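Local coordinates for choline binding protein PCPA (Streptococcus pneumoniae, PDB 4CP6) that probably decorates the pneumococcal surface as a choline-binding protein, presenting a leucine-rich repeat domain studied as a vaccine antigen, at residues T253-K267 with L276-D290. Sequence-based numbering, arbitrary orientation.
Sequences TPKETKELASYSFNK and LNEGLEKIGTFAFAD
Leu260 shows how one coil of a solenoid packs on the next: its CD1 reaches Phe288 CZ at 3.5 Å, while its CD2 meets Leu280 CD1 at 3.7 Å. The Leu260 side chain crosses those of Leu280 and Phe288 at about a right angle. Phe265 lies alongside Phe288, pointing the same way, but their planes are turned 51° apart; beyond them Phe265 stacks on Tyr242 and Phe288 meets Phe311, continuing the aromatic row into the neighbouring coils.

Tyr263 and Phe286 pair differently. Their rings are almost parallel, yet slid so far that they barely overlap: Phe286 CB sits over the centre of the tyrosine face, 3.5 Å from the ring centroid, and Tyr263 OH covers the phenylalanine face while hydrogen-bonding to Arg207 NE. Both residues hold CG beside their own backbone N, which keeps the two side chains in step.

At one end, Asn277 CG is wedged between its backbone N and carbonyl carbon (chi1 56°), turning the amide toward the preceding coil as a local link. There OD1 accepts from Thr253 OG1 at 2.6 Å, and ND2 gives a nearly straight bond (169°) to a lone pair of Thr257 O at 3.0 Å. The other end carries a salt bridge: Lys267 brings NZ to 2.8 Å from Asp290 OD2, above the carboxylate plane.

Between these ends, Glu259 and Leu260 pair in parallel with Lys282 and Ile283, respectively, Leu260 N bonding to Lys282 O. Short parallel strands, inward leucines and aromatic positions recurring every 23 residues mark the BspA-type leucine-rich repeat solenoid.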
ATOM      1  N   THR A 253      -3.055   9.467 -18.836  1.00 12.97           N
ATOM      2  CA  THR A 253      -2.974  10.320 -17.651  1.00 12.26           C
ATOM      3  C   THR A 253      -3.288  11.763 -18.074  1.00 15.42           C
ATOM      4  O   THR A 253      -2.965  12.206 -19.192  1.00 14.27           O
ATOM      5  CB  THR A 253      -1.602  10.209 -16.987  1.00 13.64           C
ATOM      6  OG1 THR A 253      -0.576  10.518 -17.958  1.00 13.27           O
ATOM      7  CG2 THR A 253      -1.372   8.855 -16.377  1.00 13.45           C
ATOM      8  N   PRO A 254      -3.889  12.546 -17.159  1.00 13.65           N
ATOM      9  CA  PRO A 254      -4.204  13.947 -17.502  1.00 13.92           C
ATOM     10  C   PRO A 254      -2.967  14.797 -17.688  1.00 16.35           C
ATOM     11  O   PRO A 254      -1.885  14.476 -17.189  1.00 15.22           O
ATOM     12  CB  PRO A 254      -5.045  14.433 -16.310  1.00 14.67           C
ATOM     13  CG  PRO A 254      -4.761  13.484 -15.194  1.00 16.90           C
ATOM     14  CD  PRO A 254      -4.357  12.164 -15.811  1.00 14.24           C
ATOM     15  N   LYS A 255      -3.106  15.899 -18.453  1.00 15.67           N
ATOM     16  CA  LYS A 255      -1.984  16.760 -18.778  1.00 15.20           C
ATOM     17  C   LYS A 255      -1.253  17.364 -17.565  1.00 16.17           C
ATOM     18  O   LYS A 255      -0.079  17.700 -17.676  1.00 16.04           O
ATOM     19  CB  LYS A 255      -2.416  17.874 -19.757  1.00 18.73           C
ATOM     20  CG  LYS A 255      -3.446  18.856 -19.186  1.00 27.03           C
ATOM     21  CD  LYS A 255      -3.633  20.046 -20.131  1.00 37.17           C
ATOM     22  CE  LYS A 255      -4.536  21.094 -19.539  1.00 52.53           C
ATOM     23  NZ  LYS A 255      -4.708  22.244 -20.469  1.00 67.38           N
ATOM     24  N   GLU A 256      -1.948  17.483 -16.412  1.00 14.80           N
ATOM     25  CA  GLU A 256      -1.382  18.074 -15.200  1.00 14.31           C
ATOM     26  C   GLU A 256      -0.481  17.123 -14.435  1.00 14.30           C
ATOM     27  O   GLU A 256       0.218  17.580 -13.561  1.00 15.04           O
ATOM     28  CB  GLU A 256      -2.513  18.468 -14.227  1.00 15.40           C
ATOM     29  CG  GLU A 256      -3.449  19.568 -14.733  1.00 21.89           C
ATOM     30  CD  GLU A 256      -4.639  19.103 -15.556  1.00 37.98           C
ATOM     31  OE1 GLU A 256      -4.842  17.873 -15.689  1.00 25.48           O
ATOM     32  OE2 GLU A 256      -5.390  19.979 -16.047  1.00 29.68           O
ATOM     33  N   THR A 257      -0.527  15.805 -14.736  1.00 12.91           N
ATOM     34  CA  THR A 257       0.236  14.842 -13.941  1.00 12.64           C
ATOM     35  C   THR A 257       1.724  15.113 -13.945  1.00 14.37           C
ATOM     36  O   THR A 257       2.316  15.257 -15.021  1.00 13.24           O
ATOM     37  CB  THR A 257      -0.061  13.410 -14.371  1.00 14.44           C
ATOM     38  OG1 THR A 257      -1.427  13.243 -14.749  1.00 15.20           O
ATOM     39  CG2 THR A 257       0.313  12.396 -13.311  1.00 12.41           C
ATOM     40  N   LYS A 258       2.335  15.177 -12.756  1.00 11.96           N
ATOM     41  CA  LYS A 258       3.782  15.358 -12.601  1.00 11.29           C
ATOM     42  C   LYS A 258       4.413  14.053 -12.086  1.00 11.63           C
ATOM     43  O   LYS A 258       5.595  13.790 -12.340  1.00 10.79           O
ATOM     44  CB  LYS A 258       4.099  16.476 -11.624  1.00 13.84           C
ATOM     45  CG  LYS A 258       3.575  17.828 -12.110  1.00 17.05           C
ATOM     46  CD  LYS A 258       4.179  18.981 -11.319  1.00 27.37           C
ATOM     47  CE  LYS A 258       4.115  20.284 -12.088  1.00 42.63           C
ATOM     48  NZ  LYS A 258       2.903  21.078 -11.746  1.00 54.34           N
ATOM     49  N   GLU A 259       3.651  13.246 -11.332  1.00 11.40           N
ATOM     50  CA  GLU A 259       4.217  12.002 -10.833  1.00 12.80           C
ATOM     51  C   GLU A 259       3.187  10.931 -10.659  1.00 13.51           C
ATOM     52  O   GLU A 259       2.011  11.210 -10.332  1.00 12.37           O
ATOM     53  CB  GLU A 259       4.987  12.226  -9.520  1.00 14.59           C
ATOM     54  CG  GLU A 259       4.115  12.577  -8.344  1.00 18.20           C
ATOM     55  CD  GLU A 259       4.885  12.705  -7.042  1.00 39.59           C
ATOM     56  OE1 GLU A 259       5.510  11.714  -6.592  1.00 25.94           O
ATOM     57  OE2 GLU A 259       4.853  13.815  -6.469  1.00 36.80           O
ATOM     58  N   LEU A 260       3.661   9.666 -10.814  1.00 10.81           N
ATOM     59  CA  LEU A 260       2.866   8.493 -10.477  1.00  9.83           C
ATOM     60  C   LEU A 260       3.382   8.064  -9.124  1.00  9.98           C
ATOM     61  O   LEU A 260       4.596   7.847  -8.970  1.00 10.55           O
ATOM     62  CB  LEU A 260       3.017   7.358 -11.487  1.00  9.48           C
ATOM     63  CG  LEU A 260       2.791   7.739 -12.941  1.00 11.56           C
ATOM     64  CD1 LEU A 260       2.894   6.521 -13.807  1.00 12.16           C
ATOM     65  CD2 LEU A 260       1.412   8.369 -13.151  1.00 11.22           C
ATOM     66  N   ALA A 261       2.500   7.971  -8.130  1.00  9.03           N
ATOM     67  CA  ALA A 261       2.931   7.587  -6.788  1.00  8.76           C
ATOM     68  C   ALA A 261       3.438   6.164  -6.781  1.00 10.42           C
ATOM     69  O   ALA A 261       3.114   5.346  -7.660  1.00  9.57           O
ATOM     70  CB  ALA A 261       1.741   7.674  -5.826  1.00  9.78           C
ATOM     71  N   SER A 262       4.201   5.849  -5.758  1.00  9.42           N
ATOM     72  CA  SER A 262       4.642   4.487  -5.580  0.50  8.04           C
ATOM     73  C   SER A 262       3.418   3.565  -5.493  1.00 10.83           C
ATOM     74  O   SER A 262       2.388   3.946  -4.899  1.00 10.03           O
ATOM     75  CB  SER A 262       5.490   4.372  -4.322  0.50  9.25           C
ATOM     76  OG  SER A 262       4.870   4.939  -3.180  0.50  7.95           O
ATOM     77  N   TYR A 263       3.521   2.363  -6.108  1.00  9.55           N
ATOM     78  CA  TYR A 263       2.461   1.342  -6.128  1.00  9.44           C
ATOM     79  C   TYR A 263       1.154   1.821  -6.798  1.00  9.57           C
ATOM     80  O   TYR A 263       0.120   1.134  -6.680  1.00  9.84           O
ATOM     81  CB  TYR A 263       2.170   0.859  -4.686  1.00 10.44           C
ATOM     82  CG  TYR A 263       3.271  -0.022  -4.133  1.00  8.71           C
ATOM     83  CD1 TYR A 263       4.358   0.524  -3.449  1.00 10.11           C
ATOM     84  CD2 TYR A 263       3.240  -1.402  -4.314  1.00 10.79           C
ATOM     85  CE1 TYR A 263       5.360  -0.287  -2.930  1.00 10.29           C
ATOM     86  CE2 TYR A 263       4.234  -2.222  -3.791  1.00 10.87           C
ATOM     87  CZ  TYR A 263       5.299  -1.657  -3.117  1.00 10.57           C
ATOM     88  OH  TYR A 263       6.262  -2.513  -2.589  1.00 13.44           O
ATOM     89  N   SER A 264       1.209   2.922  -7.568  1.00  8.16           N
ATOM     90  CA  SER A 264      -0.035   3.459  -8.123  1.00  9.39           C
ATOM     91  C   SER A 264      -0.796   2.559  -9.094  1.00 11.37           C
ATOM     92  O   SER A 264      -2.020   2.723  -9.186  1.00 10.84           O
ATOM     93  CB  SER A 264       0.180   4.816  -8.768  1.00 10.30           C
ATOM     94  OG  SER A 264       1.276   4.794  -9.675  1.00 10.78           O
ATOM     95  N   PHE A 265      -0.125   1.671  -9.853  1.00 10.21           N
ATOM     96  CA  PHE A 265      -0.802   0.719 -10.766  1.00  9.76           C
ATOM     97  C   PHE A 265      -0.441  -0.694 -10.341  1.00 11.13           C
ATOM     98  O   PHE A 265      -0.491  -1.627 -11.154  1.00 10.88           O
ATOM     99  CB  PHE A 265      -0.410   0.933 -12.259  1.00 10.56           C
ATOM    100  CG  PHE A 265      -0.898   2.222 -12.863  1.00  9.41           C
ATOM    101  CD1 PHE A 265      -0.298   3.438 -12.535  1.00 11.30           C
ATOM    102  CD2 PHE A 265      -1.945   2.224 -13.787  1.00 10.76           C
ATOM    103  CE1 PHE A 265      -0.716   4.634 -13.144  1.00 11.05           C
ATOM    104  CE2 PHE A 265      -2.353   3.416 -14.398  1.00 10.82           C
ATOM    105  CZ  PHE A 265      -1.762   4.616 -14.052  1.00  9.83           C
ATOM    106  N   ASN A 266      -0.110  -0.890  -9.066  1.00  9.61           N
ATOM    107  CA  ASN A 266       0.237  -2.211  -8.580  1.00 10.28           C
ATOM    108  C   ASN A 266      -0.937  -3.180  -8.751  1.00 11.15           C
ATOM    109  O   ASN A 266      -2.075  -2.820  -8.463  1.00 11.68           O
ATOM    110  CB  ASN A 266       0.637  -2.120  -7.112  1.00 10.74           C
ATOM    111  CG  ASN A 266       1.139  -3.387  -6.514  1.00 10.93           C
ATOM    112  OD1 ASN A 266       1.998  -4.107  -7.108  1.00 14.04           O
ATOM    113  ND2 ASN A 266       0.757  -3.618  -5.314  1.00  8.56           N
ATOM    114  N   LYS A 267      -0.633  -4.420  -9.141  1.00 10.64           N
ATOM    115  CA  LYS A 267      -1.606  -5.522  -9.304  1.00 10.35           C
ATOM    116  C   LYS A 267      -2.637  -5.253 -10.384  1.00 12.53           C
ATOM    117  O   LYS A 267      -3.659  -5.932 -10.413  1.00 13.44           O
ATOM    118  CB  LYS A 267      -2.317  -5.840  -7.961  1.00 11.52           C
ATOM    119  CG  LYS A 267      -1.384  -6.248  -6.804  1.00 15.56           C
ATOM    120  CD  LYS A 267      -0.750  -7.617  -7.142  1.00 19.51           C
ATOM    121  CE  LYS A 267       0.203  -8.180  -6.140  1.00 28.13           C
ATOM    122  NZ  LYS A 267       0.770  -9.447  -6.687  1.00 27.12           N
ATOM    123  N   LEU A 276       1.354   8.065 -21.022  1.00 12.55           N
ATOM    124  CA  LEU A 276       1.726   9.084 -20.039  1.00 12.68           C
ATOM    125  C   LEU A 276       1.853  10.406 -20.750  1.00 15.48           C
ATOM    126  O   LEU A 276       2.059  10.469 -21.980  1.00 15.81           O
ATOM    127  CB  LEU A 276       2.985   8.718 -19.259  1.00 12.92           C
ATOM    128  CG  LEU A 276       2.910   7.364 -18.543  1.00 15.04           C
ATOM    129  CD1 LEU A 276       4.179   7.078 -17.799  1.00 14.64           C
ATOM    130  CD2 LEU A 276       1.752   7.301 -17.562  1.00 14.83           C
ATOM    131  N   ASN A 277       1.660  11.480 -19.994  1.00 12.11           N
ATOM    132  CA  ASN A 277       1.625  12.805 -20.587  1.00 11.31           C
ATOM    133  C   ASN A 277       2.949  13.559 -20.512  1.00 13.53           C
ATOM    134  O   ASN A 277       3.694  13.431 -19.534  1.00 12.40           O
ATOM    135  CB  ASN A 277       0.617  13.647 -19.799  1.00 12.61           C
ATOM    136  CG  ASN A 277       0.936  13.698 -18.310  1.00 14.73           C
ATOM    137  OD1 ASN A 277       0.845  12.697 -17.591  1.00 13.53           O
ATOM    138  ND2 ASN A 277       1.428  14.814 -17.802  1.00 12.25           N
ATOM    139  N   GLU A 278       3.210  14.450 -21.502  1.00 12.32           N
ATOM    140  CA  GLU A 278       4.316  15.365 -21.348  1.00 11.97           C
ATOM    141  C   GLU A 278       4.033  16.210 -20.104  1.00 13.93           C
ATOM    142  O   GLU A 278       2.885  16.650 -19.895  1.00 13.32           O
ATOM    143  CB  GLU A 278       4.450  16.296 -22.557  1.00 13.77           C
ATOM    144  CG  GLU A 278       5.182  15.650 -23.709  1.00 17.28           C
ATOM    145  CD  GLU A 278       6.478  14.938 -23.363  1.00 13.62           C
ATOM    146  OE1 GLU A 278       7.281  15.476 -22.564  1.00 15.33           O
ATOM    147  OE2 GLU A 278       6.688  13.852 -23.946  1.00 13.43           O
ATOM    148  N   GLY A 279       5.067  16.416 -19.306  1.00 13.47           N
ATOM    149  CA  GLY A 279       4.993  17.133 -18.044  1.00 13.60           C
ATOM    150  C   GLY A 279       5.219  16.166 -16.886  1.00 14.95           C
ATOM    151  O   GLY A 279       5.632  16.585 -15.805  1.00 15.27           O
ATOM    152  N   LEU A 280       4.952  14.861 -17.112  1.00 12.24           N
ATOM    153  CA  LEU A 280       5.200  13.842 -16.076  1.00 10.78           C
ATOM    154  C   LEU A 280       6.710  13.715 -15.900  1.00 13.43           C
ATOM    155  O   LEU A 280       7.461  13.560 -16.871  1.00 12.55           O
ATOM    156  CB  LEU A 280       4.564  12.521 -16.473  1.00 12.00           C
ATOM    157  CG  LEU A 280       4.451  11.507 -15.346  1.00 16.39           C
ATOM    158  CD1 LEU A 280       3.121  10.818 -15.398  1.00 19.21           C
ATOM    159  CD2 LEU A 280       5.548  10.511 -15.425  1.00 19.80           C
ATOM    160  N   GLU A 281       7.165  13.819 -14.652  1.00 11.25           N
ATOM    161  CA  GLU A 281       8.589  13.790 -14.334  1.00 11.36           C
ATOM    162  C   GLU A 281       9.063  12.533 -13.625  1.00 11.44           C
ATOM    163  O   GLU A 281      10.242  12.203 -13.731  1.00 11.39           O
ATOM    164  CB  GLU A 281       8.965  14.961 -13.412  1.00 13.85           C
ATOM    165  CG  GLU A 281       8.654  16.335 -13.993  1.00 21.92           C
ATOM    166  CD  GLU A 281       8.705  17.482 -12.997  1.00 40.27           C
ATOM    167  OE1 GLU A 281       8.778  17.231 -11.770  1.00 34.62           O
ATOM    168  OE2 GLU A 281       8.645  18.645 -13.453  1.00 33.45           O
ATOM    169  N   LYS A 282       8.198  11.895 -12.850  1.00 10.65           N
ATOM    170  CA  LYS A 282       8.612  10.789 -12.000  1.00 10.42           C
ATOM    171  C   LYS A 282       7.633   9.655 -11.959  1.00 12.58           C
ATOM    172  O   LYS A 282       6.424   9.872 -11.821  1.00 11.44           O
ATOM    173  CB  LYS A 282       8.837  11.373 -10.580  1.00 11.74           C
ATOM    174  CG  LYS A 282       9.169  10.345  -9.496  1.00 13.08           C
ATOM    175  CD  LYS A 282       9.447  11.088  -8.196  1.00 17.90           C
ATOM    176  CE  LYS A 282       9.944  10.181  -7.125  1.00 28.51           C
ATOM    177  NZ  LYS A 282      10.174  10.952  -5.868  1.00 32.27           N
ATOM    178  N   ILE A 283       8.179   8.432 -12.004  1.00 10.17           N
ATOM    179  CA  ILE A 283       7.413   7.201 -11.845  1.00  9.84           C
ATOM    180  C   ILE A 283       7.906   6.549 -10.547  1.00 10.94           C
ATOM    181  O   ILE A 283       9.090   6.180 -10.441  1.00 10.35           O
ATOM    182  CB  ILE A 283       7.600   6.260 -13.053  1.00 11.84           C
ATOM    183  CG1 ILE A 283       7.018   6.929 -14.309  1.00 11.94           C
ATOM    184  CG2 ILE A 283       6.990   4.886 -12.787  1.00 12.26           C
ATOM    185  CD1 ILE A 283       7.339   6.197 -15.608  1.00 12.66           C
ATOM    186  N   GLY A 284       7.003   6.437  -9.569  1.00 10.57           N
ATOM    187  CA  GLY A 284       7.317   5.916  -8.239  1.00  9.80           C
ATOM    188  C   GLY A 284       7.689   4.451  -8.193  1.00 10.56           C
ATOM    189  O   GLY A 284       7.380   3.678  -9.106  1.00 10.17           O
ATOM    190  N   THR A 285       8.253   4.034  -7.055  1.00  9.29           N
ATOM    191  CA  THR A 285       8.676   2.648  -6.873  1.00  9.22           C
ATOM    192  C   THR A 285       7.472   1.691  -7.002  1.00 10.16           C
ATOM    193  O   THR A 285       6.369   1.987  -6.525  1.00  9.63           O
ATOM    194  CB  THR A 285       9.506   2.502  -5.577  1.00 10.63           C
ATOM    195  OG1 THR A 285      10.092   1.203  -5.531  1.00 11.74           O
ATOM    196  CG2 THR A 285       8.662   2.680  -4.326  1.00 10.28           C
ATOM    197  N   PHE A 286       7.677   0.521  -7.653  1.00  9.03           N
ATOM    198  CA  PHE A 286       6.632  -0.472  -7.879  1.00  8.64           C
ATOM    199  C   PHE A 286       5.424   0.097  -8.620  1.00 10.14           C
ATOM    200  O   PHE A 286       4.334  -0.497  -8.544  1.00 10.18           O
ATOM    201  CB  PHE A 286       6.199  -1.120  -6.556  1.00  9.55           C
ATOM    202  CG  PHE A 286       7.212  -2.023  -5.895  1.00 11.45           C
ATOM    203  CD1 PHE A 286       8.241  -1.489  -5.131  1.00 13.46           C
ATOM    204  CD2 PHE A 286       7.102  -3.405  -5.996  1.00 14.94           C
ATOM    205  CE1 PHE A 286       9.167  -2.323  -4.505  1.00 15.34           C
ATOM    206  CE2 PHE A 286       8.034  -4.239  -5.378  1.00 15.42           C
ATOM    207  CZ  PHE A 286       9.060  -3.690  -4.646  1.00 14.58           C
ATOM    208  N   ALA A 287       5.575   1.231  -9.354  1.00  9.07           N
ATOM    209  CA  ALA A 287       4.375   1.808  -9.957  1.00  9.28           C
ATOM    210  C   ALA A 287       3.590   0.813 -10.799  1.00 10.19           C
ATOM    211  O   ALA A 287       2.361   0.813 -10.708  1.00 10.20           O
ATOM    212  CB  ALA A 287       4.718   3.026 -10.791  1.00 10.68           C
ATOM    213  N   PHE A 288       4.266  -0.002 -11.635  1.00  8.92           N
ATOM    214  CA  PHE A 288       3.563  -0.948 -12.505  1.00  9.80           C
ATOM    215  C   PHE A 288       3.809  -2.370 -12.083  1.00 11.90           C
ATOM    216  O   PHE A 288       3.586  -3.295 -12.888  1.00 11.56           O
ATOM    217  CB  PHE A 288       3.911  -0.727 -13.993  1.00 10.98           C
ATOM    218  CG  PHE A 288       3.923   0.715 -14.421  1.00 11.58           C
ATOM    219  CD1 PHE A 288       2.750   1.462 -14.432  1.00 14.14           C
ATOM    220  CD2 PHE A 288       5.109   1.335 -14.792  1.00 14.81           C
ATOM    221  CE1 PHE A 288       2.774   2.810 -14.803  1.00 15.26           C
ATOM    222  CE2 PHE A 288       5.126   2.682 -15.165  1.00 17.13           C
ATOM    223  CZ  PHE A 288       3.957   3.407 -15.130  1.00 15.17           C
ATOM    224  N   ALA A 289       4.232  -2.595 -10.831  1.00 10.02           N
ATOM    225  CA  ALA A 289       4.512  -3.945 -10.386  1.00 10.42           C
ATOM    226  C   ALA A 289       3.281  -4.837 -10.497  1.00 10.71           C
ATOM    227  O   ALA A 289       2.217  -4.501  -9.996  1.00 11.31           O
ATOM    228  CB  ALA A 289       5.063  -3.953  -8.960  1.00 11.69           C
ATOM    229  N   ASP A 290       3.417  -5.967 -11.180  1.00 10.40           N
ATOM    230  CA  ASP A 290       2.313  -6.925 -11.372  1.00 10.53           C
ATOM    231  C   ASP A 290       1.112  -6.307 -12.122  1.00 12.33           C
ATOM    232  O   ASP A 290      -0.031  -6.767 -11.936  1.00 12.97           O
ATOM    233  CB  ASP A 290       1.913  -7.622 -10.069  1.00 12.09           C
ATOM    234  CG  ASP A 290       3.025  -8.466  -9.462  1.00 15.45           C
ATOM    235  OD1 ASP A 290       3.911  -8.933 -10.224  1.00 14.32           O
ATOM    236  OD2 ASP A 290       2.998  -8.678  -8.225  1.00 18.02           O
TER
HETATM  237  O   HOH W   1       1.992  19.477 -19.502  1.00 36.40           O
HETATM  238  O   HOH W   2       7.678  12.237  -4.935  1.00 46.10           O